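PDB 4YWO: mercuric reductase from Metallosphaera sedula, which probably catalyses the NADPH-dependent reduction of mercuric ion to elemental mercury, working as an FAD-containing homodimer of the pyridine nucleotide-disulfide oxidoreductase family. Local coordinates for residues Gly145-Ile150 against Lys268-Leu273; Gly286-Asp291 against Gly305-Gly310; Gly355-Glu360 against Gly402-Gly407. All blocks are in the same frame, centred on the assembly; numbering follows the deposited sequence.

Overall arrangement
Contacts 1 and 2 adjoin in the FAD-binding part of the chain, their centres about 10 Å apart, and both touch the cofactor. They meet through Ser146 and Asp306, and through Val307 and Gly309 packed on Asn270 and Pro269. Contact 1 is partly buried, a two-stranded antiparallel ladder finished by a polar side-chain bond; contact 2 is buried, two loop segments held by one backbone bond and by isoleucine, valine and leucine. Contact 3 belongs to the dimerisation domain, its centre about 28 Å from that of contact 1 and about 24 Å from that of contact 2. Also buried, it joins a strand to a helix start through a histidine-to-carbonyl bond, away from the cofactor.

Contact 1 of 3, residues Gly145-Ile150 against Lys268-Leu273; sequences GSSPLI and KPNVDL. With FAD (flavin-adenine dinucleotide), chain B.
The carboxamide of Asn270 has the backbone of Gly145 and Ser146 against one face, with Gly145 O 3.7 Å from Asn270 CG, while Ser147 meets its oxygen edge: OG gives a hydrogen bond to OD1 at 2.7 Å, arriving in the carbonyl plane on a lone pair. Asn270 CG stands beside its own backbone N (chi1 -72°), which brings the amide back over residues 145-147 while CB rests 3.5 Å from Gly145 O. That same carbonyl accepts from Asn270 N at 2.9 Å, so backbone and side chain of the asparagine both grip the start of the 145-150 segment. Ser147 and Lys268 form an antiparallel hydrogen-bonded pair, Ser147 N to Lys268 O at 2.9 Å and Lys268 N to Ser147 O at 2.8 Å. Ser146 and Pro269 form the adjoining non-hydrogen-bonded pair, where Ser146 CA sits 3.2 Å from Lys268 O. Leu149 CD1 reaches Lys268 CB at the outer end. Ser146 OG turns instead to Asp306, an FAD-binding residue, and to Arg267. Gly145 lies against the FAD pyrophosphate, its CA 3.1 Å from O3P. The ladder comes just after strand 139-142 of the parallel FAD-domain sheet and ties its exit to the end of strand 267-269.

Contact 2 of 3, residues Gly286-Asp291 against Gly305-Gly310; sequences GGIKVD and GDVLGG. With FAD (flavin-adenine dinucleotide), chain B.
Ile288 and Val307 meet at the apolar centre, CD1 of the isoleucine lying 3.7 Å from CG2 of the valine as the two side chains cross obliquely. The valine presents this methyl because CG2 is anti to its backbone N. Beside them Leu308 starts away from the 286-291 segment, yet its end comes back: CD2 lies 3.9 Å from Val290 CG1 and equally near CG2, so a single leucine methyl rests against both branches of the valine, the two side chains at about a right angle. The same methyl touches Ile288 O at 3.8 Å. Ala303 of strand 301-303 packs against Ile288, Val290 and Leu308.

Outward from this cluster, the backbones meet at Ile288 N, which donates to Val307 O at 2.9 Å with an N-H...O angle of 159°. Gly287 CA lies 3.2 Å from Val307 O; the two backbones pass close here, with no side chain on Gly287 between them. Residues 306-308 form a short 3-10 turn, with Leu308 N bonded to Gly305 O. At its start is the polar edge: Asp306 N donates to the FAD phosphate oxygen O2P at 3.0 Å, and Asp306 OD1 accepts from the ribityl hydroxyl O3' at 2.6 Å. Ser146 holds the second oxygen.

Val307 and Leu308 anchor the turn to the neighbouring loop, while Asp306 grips the cofactor at both pyrophosphate and ribityl chain. Bonds at both oxygens should fix the rotation of the carboxylate and so hold OD1 toward O3', with Ser146 as a second-shell residue.

Contact 3 of 3, residues Gly355-Glu360 against Gly402-Gly407; sequences GLTEAE and GVHAVG
His404 reaches from its strand to the turn before helix 358-362 and donates from NE2 to Leu356 O at 2.8 Å, with an N-H...O angle of 155°. The oxygen lies at the ring edge, nearly in the imidazole plane, whereas seen from the peptide the donor stands well above the carbonyl plane and misses the lone-pair directions. CB of the histidine already points toward residues 355-357, and with CG beside the backbone N (chi1 -51°) the NE2 edge reaches Leu356 O. Thr357 flanks the ring obliquely, CG2 lying 4.0 Å from CE1. Leu356 O is met a second time by Gly402, whose CA comes within 3.4 Å in a nearly straight CA-H...O contact. Gly355 and Gly402 face each other as an antiparallel non-hydrogen-bonded pair with CA atoms 4.1 Å apart, a closeness that two glycines permit.

Beyond this pair the chain turns into the helix. Thr357 places OG1 between its backbone N and carbonyl carbon (chi1 63°), where it accepts from Glu360 N at 3.0 Å. Glu360 folds back in return, its OE1 accepting from Thr357 N at 2.9 Å and met from above the carboxylate plane. The hydroxyl and the carboxylate thus take up amides at the helix start, and the capping bond through OG1 sets chi1 and so places CG2 beside the imidazole. Glu214 also touches Thr357 and His404, and bonds to Glu358 N.

Thr357 and Glu360 make a capping box at the N-terminus of helix 358-362, one residue after strand 350-355, which pairs with strand 399-407 in the antiparallel sheet of the dimerisation domain.

Contact 1 of 3, residues Gly145-Ile150 against Lys268-Leu273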
loop_
_atom_site.group_PDB
_atom_site.type_symbol
_atom_site.label_atom_id
_atom_site.label_comp_id
_atom_site.label_asym_id
_atom_site.label_seq_id
_atom_site.Cartn_x
_atom_site.Cartn_y
_atom_site.Cartn_z
ATOM N N GLY A 145 12.236 7.964 -26.191
ATOM C CA GLY A 145 10.839 7.768 -25.930
ATOM C C GLY A 145 10.013 7.170 -27.009
ATOM O O GLY A 145 10.486 6.463 -27.867
ATOM N N SER A 146 8.683 7.435 -26.915
ATOM C CA SER A 146 7.691 6.877 -27.818
ATOM C C SER A 146 6.658 7.997 -28.160
ATOM O O SER A 146 6.685 9.055 -27.535
ATOM C CB SER A 146 6.981 5.654 -27.245
ATOM O OG SER A 146 6.365 6.011 -25.996
ATOM N N SER A 147 5.839 7.748 -29.128
ATOM C CA SER A 147 4.733 8.591 -29.533
ATOM C C SER A 147 3.487 7.792 -29.701
ATOM O O SER A 147 3.500 6.583 -29.888
ATOM C CB SER A 147 5.064 9.186 -30.940
ATOM O OG SER A 147 6.117 10.156 -30.878
ATOM N N PRO A 148 2.322 8.471 -29.716
ATOM C CA PRO A 148 1.138 7.724 -29.955
ATOM C C PRO A 148 1.133 6.965 -31.313
ATOM O O PRO A 148 1.530 7.541 -32.320
ATOM C CB PRO A 148 0.027 8.810 -29.920
ATOM C CG PRO A 148 0.590 9.965 -29.166
ATOM C CD PRO A 148 2.074 9.905 -29.435
ATOM N N LEU A 149 0.634 5.742 -31.297
ATOM C CA LEU A 149 0.481 4.922 -32.449
ATOM C C LEU A 149 -0.863 5.303 -33.070
ATOM O O LEU A 149 -1.920 5.238 -32.389
ATOM C CB LEU A 149 0.550 3.452 -32.086
ATOM C CG LEU A 149 0.439 2.395 -33.168
ATOM C CD1 LEU A 149 1.559 2.652 -34.170
ATOM C CD2 LEU A 149 0.514 1.023 -32.525
ATOM N N ILE A 150 -0.810 5.730 -34.348
ATOM C CA ILE A 150 -1.997 6.188 -35.102
ATOM C C ILE A 150 -2.346 5.080 -36.127
ATOM O O ILE A 150 -1.575 4.869 -37.098
ATOM C CB ILE A 150 -1.734 7.462 -35.883
ATOM C CG1 ILE A 150 -1.058 8.536 -35.037
ATOM C CG2 ILE A 150 -3.014 7.923 -36.579
ATOM C CD1 ILE A 150 -1.752 8.780 -33.723
ATOM N N LYS A 268 4.418 3.998 -30.310
ATOM C CA LYS A 268 5.488 3.663 -31.289
ATOM C C LYS A 268 6.791 4.265 -30.779
ATOM O O LYS A 268 6.881 5.457 -30.570
ATOM C CB LYS A 268 5.141 4.252 -32.638
ATOM C CG LYS A 268 6.165 3.854 -33.663
ATOM C CD LYS A 268 5.757 4.303 -35.032
ATOM C CE LYS A 268 6.718 3.776 -36.094
ATOM N NZ LYS A 268 6.460 4.469 -37.396
ATOM N N PRO A 269 7.856 3.440 -30.660
ATOM C CA PRO A 269 9.119 4.038 -30.271
ATOM C C PRO A 269 9.597 5.079 -31.246
ATOM O O PRO A 269 9.410 4.964 -32.455
ATOM C CB PRO A 269 10.052 2.840 -30.315
ATOM C CG PRO A 269 9.198 1.649 -29.935
ATOM C CD PRO A 269 7.903 1.964 -30.556
ATOM N N ASN A 270 10.244 6.096 -30.718
ATOM C CA ASN A 270 10.793 7.226 -31.521
ATOM C C ASN A 270 12.163 6.851 -32.067
ATOM O O ASN A 270 13.137 7.143 -31.484
ATOM C CB ASN A 270 10.889 8.461 -30.670
ATOM C CG ASN A 270 9.503 9.086 -30.360
ATOM O OD1 ASN A 270 8.549 8.934 -31.162
ATOM N ND2 ASN A 270 9.393 9.768 -29.204
ATOM N N VAL A 271 12.181 6.216 -33.245
ATOM C CA VAL A 271 13.394 5.633 -33.780
ATOM C C VAL A 271 13.770 6.264 -35.147
ATOM O O VAL A 271 14.634 5.731 -35.806
ATOM C CB VAL A 271 13.339 4.090 -33.883
ATOM C CG1 VAL A 271 13.211 3.454 -32.520
ATOM C CG2 VAL A 271 12.197 3.604 -34.772
ATOM N N ASP A 272 13.199 7.372 -35.456
ATOM C CA ASP A 272 13.546 8.121 -36.702
ATOM C C ASP A 272 14.764 9.020 -36.419
ATOM O O ASP A 272 14.651 10.241 -36.249
ATOM C CB ASP A 272 12.318 8.893 -37.178
ATOM C CG ASP A 272 12.591 9.636 -38.520
ATOM O OD1 ASP A 272 13.626 9.338 -39.162
ATOM O OD2 ASP A 272 11.847 10.562 -38.861
ATOM N N LEU A 273 15.915 8.377 -36.309
ATOM C CA LEU A 273 17.122 8.953 -35.739
ATOM C C LEU A 273 18.352 8.740 -36.581
ATOM O O LEU A 273 19.488 8.917 -36.110
ATOM C CB LEU A 273 17.456 8.264 -34.341
ATOM C CG LEU A 273 16.360 8.308 -33.291
ATOM C CD1 LEU A 273 16.735 7.524 -32.060
ATOM C CD2 LEU A 273 16.057 9.766 -32.910
HETATM P PA FAD B . 10.423 10.204 -23.097
HETATM O O1A FAD B . 10.232 10.811 -21.728
HETATM O O2A FAD B . 9.406 10.463 -24.184
HETATM O O5B FAD B . 11.870 10.647 -23.646
HETATM C C5B FAD B . 12.010 11.204 -24.951
HETATM C C4B FAD B . 12.422 12.667 -24.836
HETATM O O4B FAD B . 13.595 12.901 -25.620
HETATM C C3B FAD B . 11.327 13.590 -25.348
HETATM O O3B FAD B . 10.898 14.468 -24.304
HETATM C C2B FAD B . 11.941 14.388 -26.480
HETATM O O2B FAD B . 11.907 15.784 -26.169
HETATM C C1B FAD B . 13.380 13.916 -26.605
HETATM N N9A FAD B . 13.608 13.355 -27.960
HETATM C C8A FAD B . 12.857 12.412 -28.558
HETATM N N7A FAD B . 13.332 12.119 -29.796
HETATM C C5A FAD B . 14.415 12.891 -30.005
HETATM C C6A FAD B . 15.392 13.085 -31.103
HETATM N N6A FAD B . 15.302 12.376 -32.255
HETATM N N1A FAD B . 16.376 13.993 -30.917
HETATM C C2A FAD B . 16.476 14.703 -29.777
HETATM N N3A FAD B . 15.626 14.578 -28.742
HETATM C C4A FAD B . 14.593 13.704 -28.793
HETATM N N1 FAD B . 4.248 5.086 -16.661
HETATM C C2 FAD B . 4.182 4.736 -15.351
HETATM O O2 FAD B . 5.125 4.082 -14.856
HETATM N N3 FAD B . 3.142 5.064 -14.564
HETATM C C4 FAD B . 2.094 5.762 -15.018
HETATM O O4 FAD B . 1.142 6.052 -14.260
HETATM C C4X FAD B . 2.088 6.184 -16.440
HETATM N N5 FAD B . 1.068 6.891 -16.974
HETATM C C5X FAD B . 1.092 7.261 -18.276
HETATM C C6 FAD B . 0.032 7.988 -18.805
HETATM C C7 FAD B . 0.048 8.373 -20.141
HETATM C C7M FAD B . -1.102 9.160 -20.712
HETATM C C8 FAD B . 1.200 8.008 -21.007
HETATM C C8M FAD B . 1.215 8.425 -22.454
HETATM C C9 FAD B . 2.263 7.281 -20.483
HETATM C C9A FAD B . 2.246 6.897 -19.148
HETATM N N10 FAD B . 3.319 6.160 -18.608
HETATM C C10 FAD B . 3.261 5.791 -17.251
HETATM C "C1'" FAD B . 4.466 5.787 -19.438
HETATM C "C2'" FAD B . 5.639 6.709 -19.130
HETATM O "O2'" FAD B . 5.212 8.073 -19.227
HETATM C "C3'" FAD B . 6.793 6.468 -20.095
HETATM O "O3'" FAD B . 7.114 5.073 -20.116
HETATM C "C4'" FAD B . 8.024 7.267 -19.685
HETATM O "O4'" FAD B . 7.764 8.664 -19.848
HETATM C "C5'" FAD B . 9.235 6.875 -20.524
HETATM O "O5'" FAD B . 10.173 7.948 -20.536
HETATM P P FAD B . 11.340 8.001 -21.643
HETATM O O1P FAD B . 12.378 8.999 -21.187
HETATM O O2P FAD B . 11.750 6.584 -21.966
HETATM O O3P FAD B . 10.583 8.612 -22.924
#

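Contact 2 of 3, residues Gly286-Asp291 against Gly305-Gly310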
loop_
_atom_site.group_PDB
_atom_site.type_symbol
_atom_site.label_atom_id
_atom_site.label_comp_id
_atom_site.label_asym_id
_atom_site.label_seq_id
_atom_site.Cartn_x
_atom_site.Cartn_y
_atom_site.Cartn_z
ATOM N N GLY A 286 9.817 -2.902 -33.216
ATOM C CA GLY A 286 10.000 -1.567 -33.758
ATOM C C GLY A 286 10.775 -0.648 -32.823
ATOM O O GLY A 286 10.947 0.545 -33.173
ATOM N N GLY A 287 11.274 -1.185 -31.713
ATOM C CA GLY A 287 12.196 -0.422 -30.857
ATOM C C GLY A 287 13.658 -0.703 -31.153
ATOM O O GLY A 287 13.981 -1.511 -32.064
ATOM N N ILE A 288 14.528 0.000 -30.497
ATOM C CA ILE A 288 15.980 -0.240 -30.625
ATOM C C ILE A 288 16.312 -1.587 -30.098
ATOM O O ILE A 288 15.993 -1.952 -28.925
ATOM C CB ILE A 288 16.831 0.886 -30.046
ATOM C CG1 ILE A 288 16.531 2.177 -30.862
ATOM C CG2 ILE A 288 18.307 0.554 -30.044
ATOM C CD1 ILE A 288 17.207 3.403 -30.354
ATOM N N LYS A 289 17.017 -2.352 -30.912
ATOM C CA LYS A 289 17.587 -3.679 -30.521
ATOM C C LYS A 289 18.756 -3.572 -29.664
ATOM O O LYS A 289 19.797 -2.969 -30.003
ATOM C CB LYS A 289 17.946 -4.460 -31.785
ATOM C CG LYS A 289 18.402 -5.912 -31.489
ATOM C CD LYS A 289 18.393 -6.574 -32.881
ATOM C CE LYS A 289 18.480 -8.072 -32.829
ATOM N NZ LYS A 289 19.616 -8.537 -32.000
ATOM N N VAL A 290 18.625 -4.131 -28.435
ATOM C CA VAL A 290 19.671 -4.130 -27.438
ATOM C C VAL A 290 19.826 -5.508 -26.772
ATOM O O VAL A 290 18.870 -6.311 -26.821
ATOM C CB VAL A 290 19.529 -3.096 -26.256
ATOM C CG1 VAL A 290 19.587 -1.662 -26.775
ATOM C CG2 VAL A 290 18.242 -3.374 -25.415
ATOM N N ASP A 291 21.004 -5.727 -26.216
ATOM C CA ASP A 291 21.202 -6.940 -25.376
ATOM C C ASP A 291 20.692 -6.686 -23.960
ATOM O O ASP A 291 20.171 -5.635 -23.709
ATOM C CB ASP A 291 22.638 -7.415 -25.447
ATOM C CG ASP A 291 23.603 -6.487 -24.837
ATOM O OD1 ASP A 291 23.234 -5.579 -24.068
ATOM O OD2 ASP A 291 24.865 -6.635 -25.091
ATOM N N GLY A 305 14.587 3.070 -21.930
ATOM C CA GLY A 305 13.259 3.642 -21.926
ATOM C C GLY A 305 12.337 3.137 -22.988
ATOM O O GLY A 305 12.442 2.028 -23.566
ATOM N N ASP A 306 11.289 3.953 -23.305
ATOM C CA ASP A 306 10.274 3.504 -24.185
ATOM C C ASP A 306 10.774 3.257 -25.598
ATOM O O ASP A 306 10.148 2.469 -26.327
ATOM C CB ASP A 306 9.186 4.597 -24.356
ATOM C CG ASP A 306 8.280 4.797 -23.199
ATOM O OD1 ASP A 306 8.423 4.116 -22.182
ATOM O OD2 ASP A 306 7.351 5.688 -23.376
ATOM N N VAL A 307 11.894 3.861 -25.922
ATOM C CA VAL A 307 12.481 3.678 -27.323
ATOM C C VAL A 307 12.878 2.198 -27.542
ATOM O O VAL A 307 13.016 1.733 -28.681
ATOM C CB VAL A 307 13.666 4.588 -27.566
ATOM C CG1 VAL A 307 14.925 4.152 -26.851
ATOM C CG2 VAL A 307 13.987 4.705 -29.099
ATOM N N LEU A 308 12.993 1.420 -26.448
ATOM C CA LEU A 308 13.263 -0.064 -26.606
ATOM C C LEU A 308 12.056 -0.852 -27.098
ATOM O O LEU A 308 12.177 -1.998 -27.548
ATOM C CB LEU A 308 13.781 -0.620 -25.276
ATOM C CG LEU A 308 14.995 0.023 -24.773
ATOM C CD1 LEU A 308 15.483 -0.521 -23.436
ATOM C CD2 LEU A 308 16.208 -0.043 -25.700
ATOM N N GLY A 309 10.855 -0.299 -27.012
ATOM C CA GLY A 309 9.700 -1.015 -27.512
ATOM C C GLY A 309 9.213 -2.134 -26.604
ATOM O O GLY A 309 8.465 -2.998 -27.055
ATOM N N GLY A 310 9.695 -2.107 -25.368
ATOM C CA GLY A 310 9.334 -3.115 -24.295
ATOM C C GLY A 310 8.230 -2.508 -23.429
ATOM O O GLY A 310 7.297 -1.858 -23.923
HETATM P PA FAD B . 10.423 10.204 -23.097
HETATM O O1A FAD B . 10.232 10.811 -21.728
HETATM O O2A FAD B . 9.406 10.463 -24.184
HETATM O O5B FAD B . 11.870 10.647 -23.646
HETATM C C5B FAD B . 12.010 11.204 -24.951
HETATM C C4B FAD B . 12.422 12.667 -24.836
HETATM O O4B FAD B . 13.595 12.901 -25.620
HETATM C C3B FAD B . 11.327 13.590 -25.348
HETATM O O3B FAD B . 10.898 14.468 -24.304
HETATM C C2B FAD B . 11.941 14.388 -26.480
HETATM O O2B FAD B . 11.907 15.784 -26.169
HETATM C C1B FAD B . 13.380 13.916 -26.605
HETATM N N9A FAD B . 13.608 13.355 -27.960
HETATM C C8A FAD B . 12.857 12.412 -28.558
HETATM N N7A FAD B . 13.332 12.119 -29.796
HETATM C C5A FAD B . 14.415 12.891 -30.005
HETATM C C6A FAD B . 15.392 13.085 -31.103
HETATM N N6A FAD B . 15.302 12.376 -32.255
HETATM N N1A FAD B . 16.376 13.993 -30.917
HETATM C C2A FAD B . 16.476 14.703 -29.777
HETATM N N3A FAD B . 15.626 14.578 -28.742
HETATM C C4A FAD B . 14.593 13.704 -28.793
HETATM N N1 FAD B . 4.248 5.086 -16.661
HETATM C C2 FAD B . 4.182 4.736 -15.351
HETATM O O2 FAD B . 5.125 4.082 -14.856
HETATM N N3 FAD B . 3.142 5.064 -14.564
HETATM C C4 FAD B . 2.094 5.762 -15.018
HETATM O O4 FAD B . 1.142 6.052 -14.260
HETATM C C4X FAD B . 2.088 6.184 -16.440
HETATM N N5 FAD B . 1.068 6.891 -16.974
HETATM C C5X FAD B . 1.092 7.261 -18.276
HETATM C C6 FAD B . 0.032 7.988 -18.805
HETATM C C7 FAD B . 0.048 8.373 -20.141
HETATM C C7M FAD B . -1.102 9.160 -20.712
HETATM C C8 FAD B . 1.200 8.008 -21.007
HETATM C C8M FAD B . 1.215 8.425 -22.454
HETATM C C9 FAD B . 2.263 7.281 -20.483
HETATM C C9A FAD B . 2.246 6.897 -19.148
HETATM N N10 FAD B . 3.319 6.160 -18.608
HETATM C C10 FAD B . 3.261 5.791 -17.251
HETATM C "C1'" FAD B . 4.466 5.787 -19.438
HETATM C "C2'" FAD B . 5.639 6.709 -19.130
HETATM O "O2'" FAD B . 5.212 8.073 -19.227
HETATM C "C3'" FAD B . 6.793 6.468 -20.095
HETATM O "O3'" FAD B . 7.114 5.073 -20.116
HETATM C "C4'" FAD B . 8.024 7.267 -19.685
HETATM O "O4'" FAD B . 7.764 8.664 -19.848
HETATM C "C5'" FAD B . 9.235 6.875 -20.524
HETATM O "O5'" FAD B . 10.173 7.948 -20.536
HETATM P P FAD B . 11.340 8.001 -21.643
HETATM O O1P FAD B . 12.378 8.999 -21.187
HETATM O O2P FAD B . 11.750 6.584 -21.966
HETATM O O3P FAD B . 10.583 8.612 -22.924
#

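Contact 3 of 3, residues Gly355-Glu360 against Gly402-Gly407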
loop_
_atom_site.group_PDB
_atom_site.type_symbol
_atom_site.label_atom_id
_atom_site.label_comp_id
_atom_site.label_asym_id
_atom_site.label_seq_id
_atom_site.Cartn_x
_atom_site.Cartn_y
_atom_site.Cartn_z
ATOM N N GLY A 355 5.959 -9.723 -12.437
ATOM C CA GLY A 355 6.472 -11.088 -12.657
ATOM C C GLY A 355 5.562 -11.789 -13.730
ATOM O O GLY A 355 4.840 -11.208 -14.560
ATOM N N LEU A 356 5.667 -13.112 -13.676
ATOM C CA LEU A 356 5.075 -13.948 -14.710
ATOM C C LEU A 356 3.582 -14.187 -14.469
ATOM O O LEU A 356 3.118 -14.364 -13.309
ATOM C CB LEU A 356 5.779 -15.291 -14.641
ATOM C CG LEU A 356 7.282 -15.291 -14.860
ATOM C CD1 LEU A 356 7.754 -16.751 -14.831
ATOM C CD2 LEU A 356 7.593 -14.699 -16.179
ATOM N N THR A 357 2.867 -14.328 -15.559
ATOM C CA THR A 357 1.519 -14.870 -15.453
ATOM C C THR A 357 1.634 -16.384 -15.205
ATOM O O THR A 357 2.667 -16.981 -15.401
ATOM C CB THR A 357 0.671 -14.651 -16.732
ATOM O OG1 THR A 357 1.305 -15.383 -17.827
ATOM C CG2 THR A 357 0.487 -13.196 -17.066
ATOM N N GLU A 358 0.548 -17.013 -14.731
ATOM C CA GLU A 358 0.541 -18.457 -14.574
ATOM C C GLU A 358 0.857 -19.196 -15.911
ATOM O O GLU A 358 1.674 -20.123 -15.920
ATOM C CB GLU A 358 -0.798 -18.913 -13.998
ATOM C CG GLU A 358 -0.782 -20.418 -13.779
ATOM C CD GLU A 358 -2.020 -20.972 -13.146
ATOM O OE1 GLU A 358 -2.955 -20.219 -12.872
ATOM O OE2 GLU A 358 -1.958 -22.181 -12.849
ATOM N N ALA A 359 0.258 -18.762 -16.981
ATOM C CA ALA A 359 0.507 -19.379 -18.315
ATOM C C ALA A 359 1.943 -19.209 -18.709
ATOM O O ALA A 359 2.571 -20.150 -19.181
ATOM C CB ALA A 359 -0.357 -18.763 -19.363
ATOM N N GLU A 360 2.541 -18.017 -18.468
ATOM C CA GLU A 360 3.959 -17.843 -18.769
ATOM C C GLU A 360 4.822 -18.749 -17.961
ATOM O O GLU A 360 5.808 -19.265 -18.458
ATOM C CB GLU A 360 4.412 -16.383 -18.544
ATOM C CG GLU A 360 3.855 -15.481 -19.569
ATOM C CD GLU A 360 3.879 -14.014 -19.195
ATOM O OE1 GLU A 360 4.254 -13.648 -18.051
ATOM O OE2 GLU A 360 3.623 -13.191 -20.103
ATOM N N GLY A 402 5.275 -14.468 -9.645
ATOM C CA GLY A 402 4.300 -13.559 -10.230
ATOM C C GLY A 402 3.257 -13.297 -9.185
ATOM O O GLY A 402 2.829 -14.160 -8.409
ATOM N N VAL A 403 2.778 -12.045 -9.187
ATOM C CA VAL A 403 1.630 -11.635 -8.370
ATOM C C VAL A 403 0.800 -10.687 -9.207
ATOM O O VAL A 403 1.346 -9.750 -9.833
ATOM C CB VAL A 403 2.059 -10.966 -7.034
ATOM C CG1 VAL A 403 0.884 -10.377 -6.302
ATOM C CG2 VAL A 403 2.924 -11.853 -6.174
ATOM N N HIS A 404 -0.526 -10.894 -9.223
ATOM C CA HIS A 404 -1.459 -10.145 -10.001
ATOM C C HIS A 404 -2.598 -9.855 -9.093
ATOM O O HIS A 404 -3.107 -10.713 -8.418
ATOM C CB HIS A 404 -1.919 -10.972 -11.221
ATOM C CG HIS A 404 -0.762 -11.513 -11.993
ATOM N ND1 HIS A 404 -0.254 -10.902 -13.109
ATOM C CD2 HIS A 404 0.064 -12.556 -11.738
ATOM C CE1 HIS A 404 0.833 -11.521 -13.492
ATOM N NE2 HIS A 404 1.092 -12.485 -12.616
ATOM N N ALA A 405 -3.130 -8.604 -9.116
ATOM C CA ALA A 405 -4.172 -8.291 -8.147
ATOM C C ALA A 405 -5.084 -7.170 -8.691
ATOM O O ALA A 405 -4.659 -6.339 -9.537
ATOM C CB ALA A 405 -3.569 -7.843 -6.840
ATOM N N VAL A 406 -6.330 -7.185 -8.238
ATOM C CA VAL A 406 -7.306 -6.121 -8.499
ATOM C C VAL A 406 -7.904 -5.842 -7.117
ATOM O O VAL A 406 -8.405 -6.731 -6.429
ATOM C CB VAL A 406 -8.379 -6.583 -9.547
ATOM C CG1 VAL A 406 -9.455 -5.513 -9.593
ATOM C CG2 VAL A 406 -7.736 -6.872 -10.862
ATOM N N GLY A 407 -7.942 -4.555 -6.741
ATOM C CA GLY A 407 -8.550 -4.171 -5.484
ATOM C C GLY A 407 -8.149 -2.746 -5.104
ATOM O O GLY A 407 -7.381 -2.063 -5.818
#